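Local coordinates for protein beta-glucosidase (Chaetomella raphigera, PDB 6JXG) that probably hydrolyses terminal, non-reducing beta-D-glucosyl residues with release of beta-D-glucose, as a secreted glycoside hydrolase family 3 enzyme of cellulose degradation, at residues F178-L183 with E553-D558; K607-I612 with R671-S676. One frame throughout, in Å; residues are numbered along the deposited sequence.

Contact 1: F178-L183 with E553-D558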
loop_
_atom_site.group_PDB
_atom_site.type_symbol
_atom_site.label_atom_id
_atom_site.label_comp_id
_atom_site.label_asym_id
_atom_site.label_seq_id
_atom_site.Cartn_x
_atom_site.Cartn_y
_atom_site.Cartn_z
ATOM N N PHE A 178 9.957 -8.125 14.377
ATOM C CA PHE A 178 8.548 -8.483 14.117
ATOM C C PHE A 178 7.631 -7.386 14.608
ATOM O O PHE A 178 6.772 -6.865 13.854
ATOM C CB PHE A 178 8.247 -9.844 14.752
ATOM C CG PHE A 178 6.869 -10.364 14.437
ATOM C CD1 PHE A 178 6.603 -10.937 13.219
ATOM C CD2 PHE A 178 5.908 -10.363 15.363
ATOM C CE1 PHE A 178 5.334 -11.455 12.925
ATOM C CE2 PHE A 178 4.615 -10.856 15.074
ATOM C CZ PHE A 178 4.340 -11.388 13.842
ATOM N N HIS A 179 7.793 -6.971 15.871
ATOM C CA HIS A 179 6.897 -5.967 16.454
ATOM C C HIS A 179 7.070 -4.519 15.956
ATOM O O HIS A 179 6.058 -3.797 15.779
ATOM C CB HIS A 179 7.053 -6.008 17.997
ATOM C CG HIS A 179 6.372 -7.182 18.609
ATOM N ND1 HIS A 179 6.938 -8.436 18.668
ATOM C CD2 HIS A 179 5.147 -7.296 19.155
ATOM C CE1 HIS A 179 6.087 -9.269 19.246
ATOM N NE2 HIS A 179 4.991 -8.601 19.551
ATOM N N GLU A 180 8.318 -4.102 15.738
ATOM C CA GLU A 180 8.601 -2.709 15.360
ATOM C C GLU A 180 8.436 -2.404 13.916
ATOM O O GLU A 180 8.292 -1.222 13.565
ATOM C CB GLU A 180 9.971 -2.218 15.805
ATOM C CG GLU A 180 9.979 -2.047 17.300
ATOM C CD GLU A 180 11.312 -1.576 17.904
ATOM O OE1 GLU A 180 12.103 -0.840 17.287
ATOM O OE2 GLU A 180 11.493 -1.967 19.046
ATOM N N LEU A 181 8.508 -3.421 13.080
ATOM C CA LEU A 181 8.560 -3.210 11.661
ATOM C C LEU A 181 7.329 -3.879 10.999
ATOM O O LEU A 181 6.379 -3.179 10.676
ATOM C CB LEU A 181 9.888 -3.692 11.142
ATOM C CG LEU A 181 10.218 -3.340 9.764
ATOM C CD1 LEU A 181 10.060 -1.799 9.644
ATOM C CD2 LEU A 181 11.613 -3.825 9.453
ATOM N N TYR A 182 7.311 -5.203 10.878
ATOM C CA TYR A 182 6.309 -5.887 10.067
ATOM C C TYR A 182 4.893 -5.921 10.690
ATOM O O TYR A 182 3.907 -5.751 10.016
ATOM C CB TYR A 182 6.805 -7.334 9.677
ATOM C CG TYR A 182 8.101 -7.247 8.912
ATOM C CD1 TYR A 182 8.098 -6.824 7.604
ATOM C CD2 TYR A 182 9.343 -7.347 9.582
ATOM C CE1 TYR A 182 9.297 -6.669 6.896
ATOM C CE2 TYR A 182 10.525 -7.135 8.900
ATOM C CZ TYR A 182 10.517 -6.800 7.547
ATOM O OH TYR A 182 11.704 -6.545 6.798
ATOM N N LEU A 183 4.808 -6.129 11.973
ATOM C CA LEU A 183 3.510 -6.078 12.697
ATOM C C LEU A 183 2.855 -4.702 12.805
ATOM O O LEU A 183 1.612 -4.574 12.847
ATOM C CB LEU A 183 3.683 -6.704 14.091
ATOM C CG LEU A 183 2.358 -6.986 14.828
ATOM C CD1 LEU A 183 1.575 -8.042 14.078
ATOM C CD2 LEU A 183 2.666 -7.386 16.280
ATOM N N GLU A 553 18.886 -8.557 8.563
ATOM C CA GLU A 553 18.990 -7.101 8.559
ATOM C C GLU A 553 18.198 -6.527 9.689
ATOM O O GLU A 553 18.384 -5.382 10.049
ATOM C CB GLU A 553 18.504 -6.547 7.214
ATOM C CG GLU A 553 17.026 -6.755 6.854
ATOM C CD GLU A 553 16.668 -8.114 6.268
ATOM O OE1 GLU A 553 17.559 -8.938 5.883
ATOM O OE2 GLU A 553 15.443 -8.417 6.209
ATOM N N GLY A 554 17.234 -7.307 10.182
ATOM C CA GLY A 554 16.452 -6.948 11.336
ATOM C C GLY A 554 15.695 -5.656 11.088
ATOM O O GLY A 554 15.045 -5.454 10.061
ATOM N N LEU A 555 15.825 -4.736 12.025
ATOM C CA LEU A 555 15.125 -3.493 11.981
ATOM C C LEU A 555 15.527 -2.562 10.846
ATOM O O LEU A 555 14.854 -1.539 10.637
ATOM C CB LEU A 555 15.389 -2.748 13.319
ATOM C CG LEU A 555 14.848 -3.428 14.579
ATOM C CD1 LEU A 555 15.473 -2.886 15.830
ATOM C CD2 LEU A 555 13.349 -3.288 14.635
ATOM N N PHE A 556 16.655 -2.850 10.194
ATOM C CA PHE A 556 17.346 -1.896 9.359
ATOM C C PHE A 556 17.002 -2.162 7.880
ATOM O O PHE A 556 17.708 -2.837 7.180
ATOM C CB PHE A 556 18.875 -1.966 9.646
ATOM C CG PHE A 556 19.229 -1.616 11.086
ATOM C CD1 PHE A 556 19.353 -0.322 11.468
ATOM C CD2 PHE A 556 19.403 -2.616 12.043
ATOM C CE1 PHE A 556 19.668 -0.013 12.774
ATOM C CE2 PHE A 556 19.677 -2.317 13.365
ATOM C CZ PHE A 556 19.806 -1.006 13.741
ATOM N N VAL A 557 15.876 -1.599 7.469
ATOM C CA VAL A 557 15.291 -1.800 6.172
ATOM C C VAL A 557 15.072 -0.413 5.555
ATOM O O VAL A 557 14.791 0.551 6.262
ATOM C CB VAL A 557 14.000 -2.554 6.394
ATOM C CG1 VAL A 557 13.006 -2.316 5.344
ATOM C CG2 VAL A 557 14.291 -4.042 6.552
ATOM N N ASP A 558 15.269 -0.315 4.253
ATOM C CA ASP A 558 15.223 0.925 3.546
ATOM C C ASP A 558 16.126 1.989 4.239
ATOM O O ASP A 558 17.271 1.688 4.598
ATOM C CB ASP A 558 13.754 1.389 3.288
ATOM C CG ASP A 558 13.646 2.421 2.168
ATOM O OD1 ASP A 558 13.563 2.108 0.925
ATOM O OD2 ASP A 558 13.643 3.592 2.568
HETATM O O HOH W 1 13.924 -7.154 8.266
#
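A wider, pi-type turn of helix 175-182 (residues 178-182) faces a type II' beta turn from Glu553 to Phe556, with the CA atoms of Leu181 and Leu555 6.6 Å apart. Gly554 has a positive phi, which favours glycine, and its carbonyl O lies 3.8 Å from Leu181 CD2. The same methyl meets Val557 CG2 at 4.0 Å; with CG anti to the backbone N (chi1 -169°), the leucine branch is carried toward Gly554 O and Val557 CG2. Tyr182 arrives beside it, its hydroxyl O 3.6 Å from Val557 CG2 and one ring face covered near the rim by Leu181 CG. Leu555 CD2 rests 3.7 Å from Glu180 CB, on the aliphatic part of a side chain whose carboxylate pairs with Arg176. The polar link is one water in the plane of the Tyr182 ring. It accepts from Tyr182 OH at 2.7 Å and donates to Glu553 OE2 and, at 2.7 Å, to Gly554 O. Lys116 forms a salt bridge with this same Glu553 oxygen. This buried contact joins the TIM-barrel-type N-terminal domain to the C-terminal domain range of the family 3 fold. Since Tyr182, Glu553 and Gly554 are matched through one shared water, the polar join probably depends on it.

Contact 2: K607-I612 with R671-S676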
loop_
_atom_site.group_PDB
_atom_site.type_symbol
_atom_site.label_atom_id
_atom_site.label_comp_id
_atom_site.label_asym_id
_atom_site.label_seq_id
_atom_site.Cartn_x
_atom_site.Cartn_y
_atom_site.Cartn_z
ATOM N N LYS A 607 -4.312 -0.139 25.667
ATOM C CA LYS A 607 -4.970 1.037 25.212
ATOM C C LYS A 607 -4.025 2.235 25.312
ATOM O O LYS A 607 -4.009 3.111 24.449
ATOM C CB LYS A 607 -6.204 1.231 26.067
ATOM C CG LYS A 607 -7.180 2.308 25.648
ATOM C CD LYS A 607 -8.444 2.329 26.535
ATOM C CE LYS A 607 -8.806 0.930 27.049
ATOM N NZ LYS A 607 -10.192 0.762 27.566
ATOM N N GLY A 608 -3.181 2.255 26.340
ATOM C CA GLY A 608 -2.296 3.400 26.526
ATOM C C GLY A 608 -1.302 3.612 25.385
ATOM O O GLY A 608 -0.764 4.695 25.242
ATOM N N LEU A 609 -0.985 2.569 24.630
ATOM C CA LEU A 609 -0.143 2.730 23.454
ATOM C C LEU A 609 -0.546 3.815 22.480
ATOM O O LEU A 609 0.340 4.463 21.821
ATOM C CB LEU A 609 0.060 1.399 22.754
ATOM C CG LEU A 609 0.885 0.329 23.463
ATOM C CD1 LEU A 609 1.085 -0.844 22.524
ATOM C CD2 LEU A 609 2.220 0.816 23.978
ATOM N N TYR A 610 -1.849 4.033 22.334
ATOM C CA TYR A 610 -2.382 4.930 21.383
ATOM C C TYR A 610 -2.800 6.256 22.010
ATOM O O TYR A 610 -3.276 7.096 21.306
ATOM C CB TYR A 610 -3.569 4.253 20.614
ATOM C CG TYR A 610 -3.132 2.963 19.962
ATOM C CD1 TYR A 610 -2.646 2.955 18.685
ATOM C CD2 TYR A 610 -3.147 1.754 20.659
ATOM C CE1 TYR A 610 -2.203 1.786 18.094
ATOM C CE2 TYR A 610 -2.672 0.619 20.094
ATOM C CZ TYR A 610 -2.226 0.641 18.784
ATOM O OH TYR A 610 -1.770 -0.506 18.217
ATOM N N ASP A 611 -2.570 6.509 23.295
ATOM C CA ASP A 611 -2.827 7.853 23.808
ATOM C C ASP A 611 -1.826 8.852 23.164
ATOM O O ASP A 611 -0.645 8.528 23.025
ATOM C CB ASP A 611 -2.523 7.924 25.321
ATOM C CG ASP A 611 -3.475 7.078 26.207
ATOM O OD1 ASP A 611 -4.613 6.877 25.810
ATOM O OD2 ASP A 611 -3.029 6.675 27.306
ATOM N N ILE A 612 -2.262 10.077 22.879
ATOM C CA ILE A 612 -1.374 11.117 22.449
ATOM C C ILE A 612 -0.629 11.648 23.682
ATOM O O ILE A 612 -1.257 12.074 24.630
ATOM C CB ILE A 612 -2.138 12.196 21.753
ATOM C CG1 ILE A 612 -2.798 11.637 20.480
ATOM C CG2 ILE A 612 -1.219 13.376 21.450
ATOM C CD1 ILE A 612 -1.780 11.213 19.434
ATOM N N ARG A 671 1.913 9.400 19.582
ATOM C CA ARG A 671 1.327 8.389 20.456
ATOM C C ARG A 671 2.410 7.864 21.388
ATOM O O ARG A 671 3.588 7.889 21.057
ATOM C CB ARG A 671 0.780 7.227 19.608
ATOM C CG ARG A 671 -0.385 7.582 18.690
ATOM C CD ARG A 671 -0.625 6.482 17.691
ATOM N NE ARG A 671 0.562 6.274 16.835
ATOM C CZ ARG A 671 0.574 5.381 15.863
ATOM N NH1 ARG A 671 -0.510 4.652 15.587
ATOM N NH2 ARG A 671 1.673 5.190 15.195
ATOM N N ARG A 672 2.038 7.317 22.517
ATOM C CA ARG A 672 3.015 6.672 23.357
ATOM C C ARG A 672 3.827 5.642 22.598
ATOM O O ARG A 672 5.036 5.531 22.775
ATOM C CB ARG A 672 2.293 6.015 24.592
ATOM C CG ARG A 672 3.228 5.234 25.496
ATOM C CD ARG A 672 2.767 5.058 26.987
ATOM N NE ARG A 672 1.419 5.489 27.149
ATOM C CZ ARG A 672 0.926 6.487 27.852
ATOM N NH1 ARG A 672 1.593 7.236 28.688
ATOM N NH2 ARG A 672 -0.351 6.678 27.715
ATOM N N LYS A 673 3.156 4.844 21.742
ATOM C CA LYS A 673 3.822 3.826 20.927
ATOM C C LYS A 673 4.906 4.416 20.036
ATOM O O LYS A 673 5.884 3.763 19.759
ATOM C CB LYS A 673 2.797 3.073 20.049
ATOM C CG LYS A 673 3.372 1.786 19.517
ATOM C CD LYS A 673 2.312 0.992 18.704
ATOM C CE LYS A 673 2.815 -0.362 18.277
ATOM N NZ LYS A 673 1.843 -1.170 17.475
ATOM N N ASP A 674 4.711 5.640 19.595
ATOM C CA ASP A 674 5.647 6.274 18.667
ATOM C C ASP A 674 6.993 6.562 19.339
ATOM O O ASP A 674 8.008 6.736 18.642
ATOM C CB ASP A 674 5.041 7.565 18.132
ATOM C CG ASP A 674 3.868 7.315 17.209
ATOM O OD1 ASP A 674 3.998 6.317 16.467
ATOM O OD2 ASP A 674 2.837 8.077 17.259
ATOM N N LEU A 675 6.961 6.580 20.671
ATOM C CA LEU A 675 8.108 6.853 21.515
ATOM C C LEU A 675 8.574 5.637 22.291
ATOM O O LEU A 675 9.377 5.774 23.225
ATOM C CB LEU A 675 7.775 7.970 22.506
ATOM C CG LEU A 675 7.384 9.290 21.856
ATOM C CD1 LEU A 675 6.825 10.228 22.902
ATOM C CD2 LEU A 675 8.541 9.947 21.127
ATOM N N SER A 676 8.222 4.447 21.809
ATOM C CA SER A 676 8.523 3.196 22.480
ATOM C C SER A 676 9.340 2.270 21.627
ATOM O O SER A 676 9.575 2.480 20.389
ATOM C CB SER A 676 7.217 2.472 22.826
ATOM O OG SER A 676 6.444 3.264 23.691
#
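Gly608 O accepts three hydrogen bonds, one from Asp611 N within its own turn and two from the guanidinium of Arg672, which grips it side-on. Arg672 NE donates to Gly608 O at 3.0 Å from above the carbonyl plane, and NH2 donates at 3.2 Å with a smaller tilt. The same NH2 forms a salt bridge with Asp611 OD2 at 2.7 Å, the oxygen lying at the guanidinium edge while the carboxylate plane stands 82° from it. The Arg672 chain leaves CA opposite its own N (chi1 176°) and folds at chi3, carrying the guanidinium to both partners. With an alanine here, the Asp611 carboxylate would probably lose its charged mate and Gly608 O two of its three donors. In the fibronectin type III-like part, Ile612 and Arg671 form an antiparallel non-hydrogen-bonded pair where strand 612-622 begins and strand 663-671 ends. Alongside, Arg672 N donates to Asp611 O at 3.0 Å, and Lys673 N reaches a lone pair of Leu609 O at 2.8 Å. Arg671 NH1 lies 4.1 Å from Tyr610 CD1, near the ring plane at its edge. Asp674 holds that guanidinium through NE and NH2, while NH1 forms a salt bridge with Asp188.

How the contacts relate
From the N terminus, the chain first passes through helix 175-182 in the TIM-barrel-type domain and returns to it some 370 residues later, at 553-558, where contact 1 closes a long loop holding much of the C-terminal domain. Contact 2 opens only afterwards and closes a far shorter loop, rich in strand, in the fibronectin type III-like region. The two are therefore in series, neither nested nor crossed. The centres of contacts 1 and 2 are about 18 Å apart. Trp685 of strand 684-686 spans the interval, touching Glu180 of contact 1 and Leu609 and Lys673 of contact 2. The barrel domain supplies one side of contact 1 and, through helix 184-191, packs against contact 2.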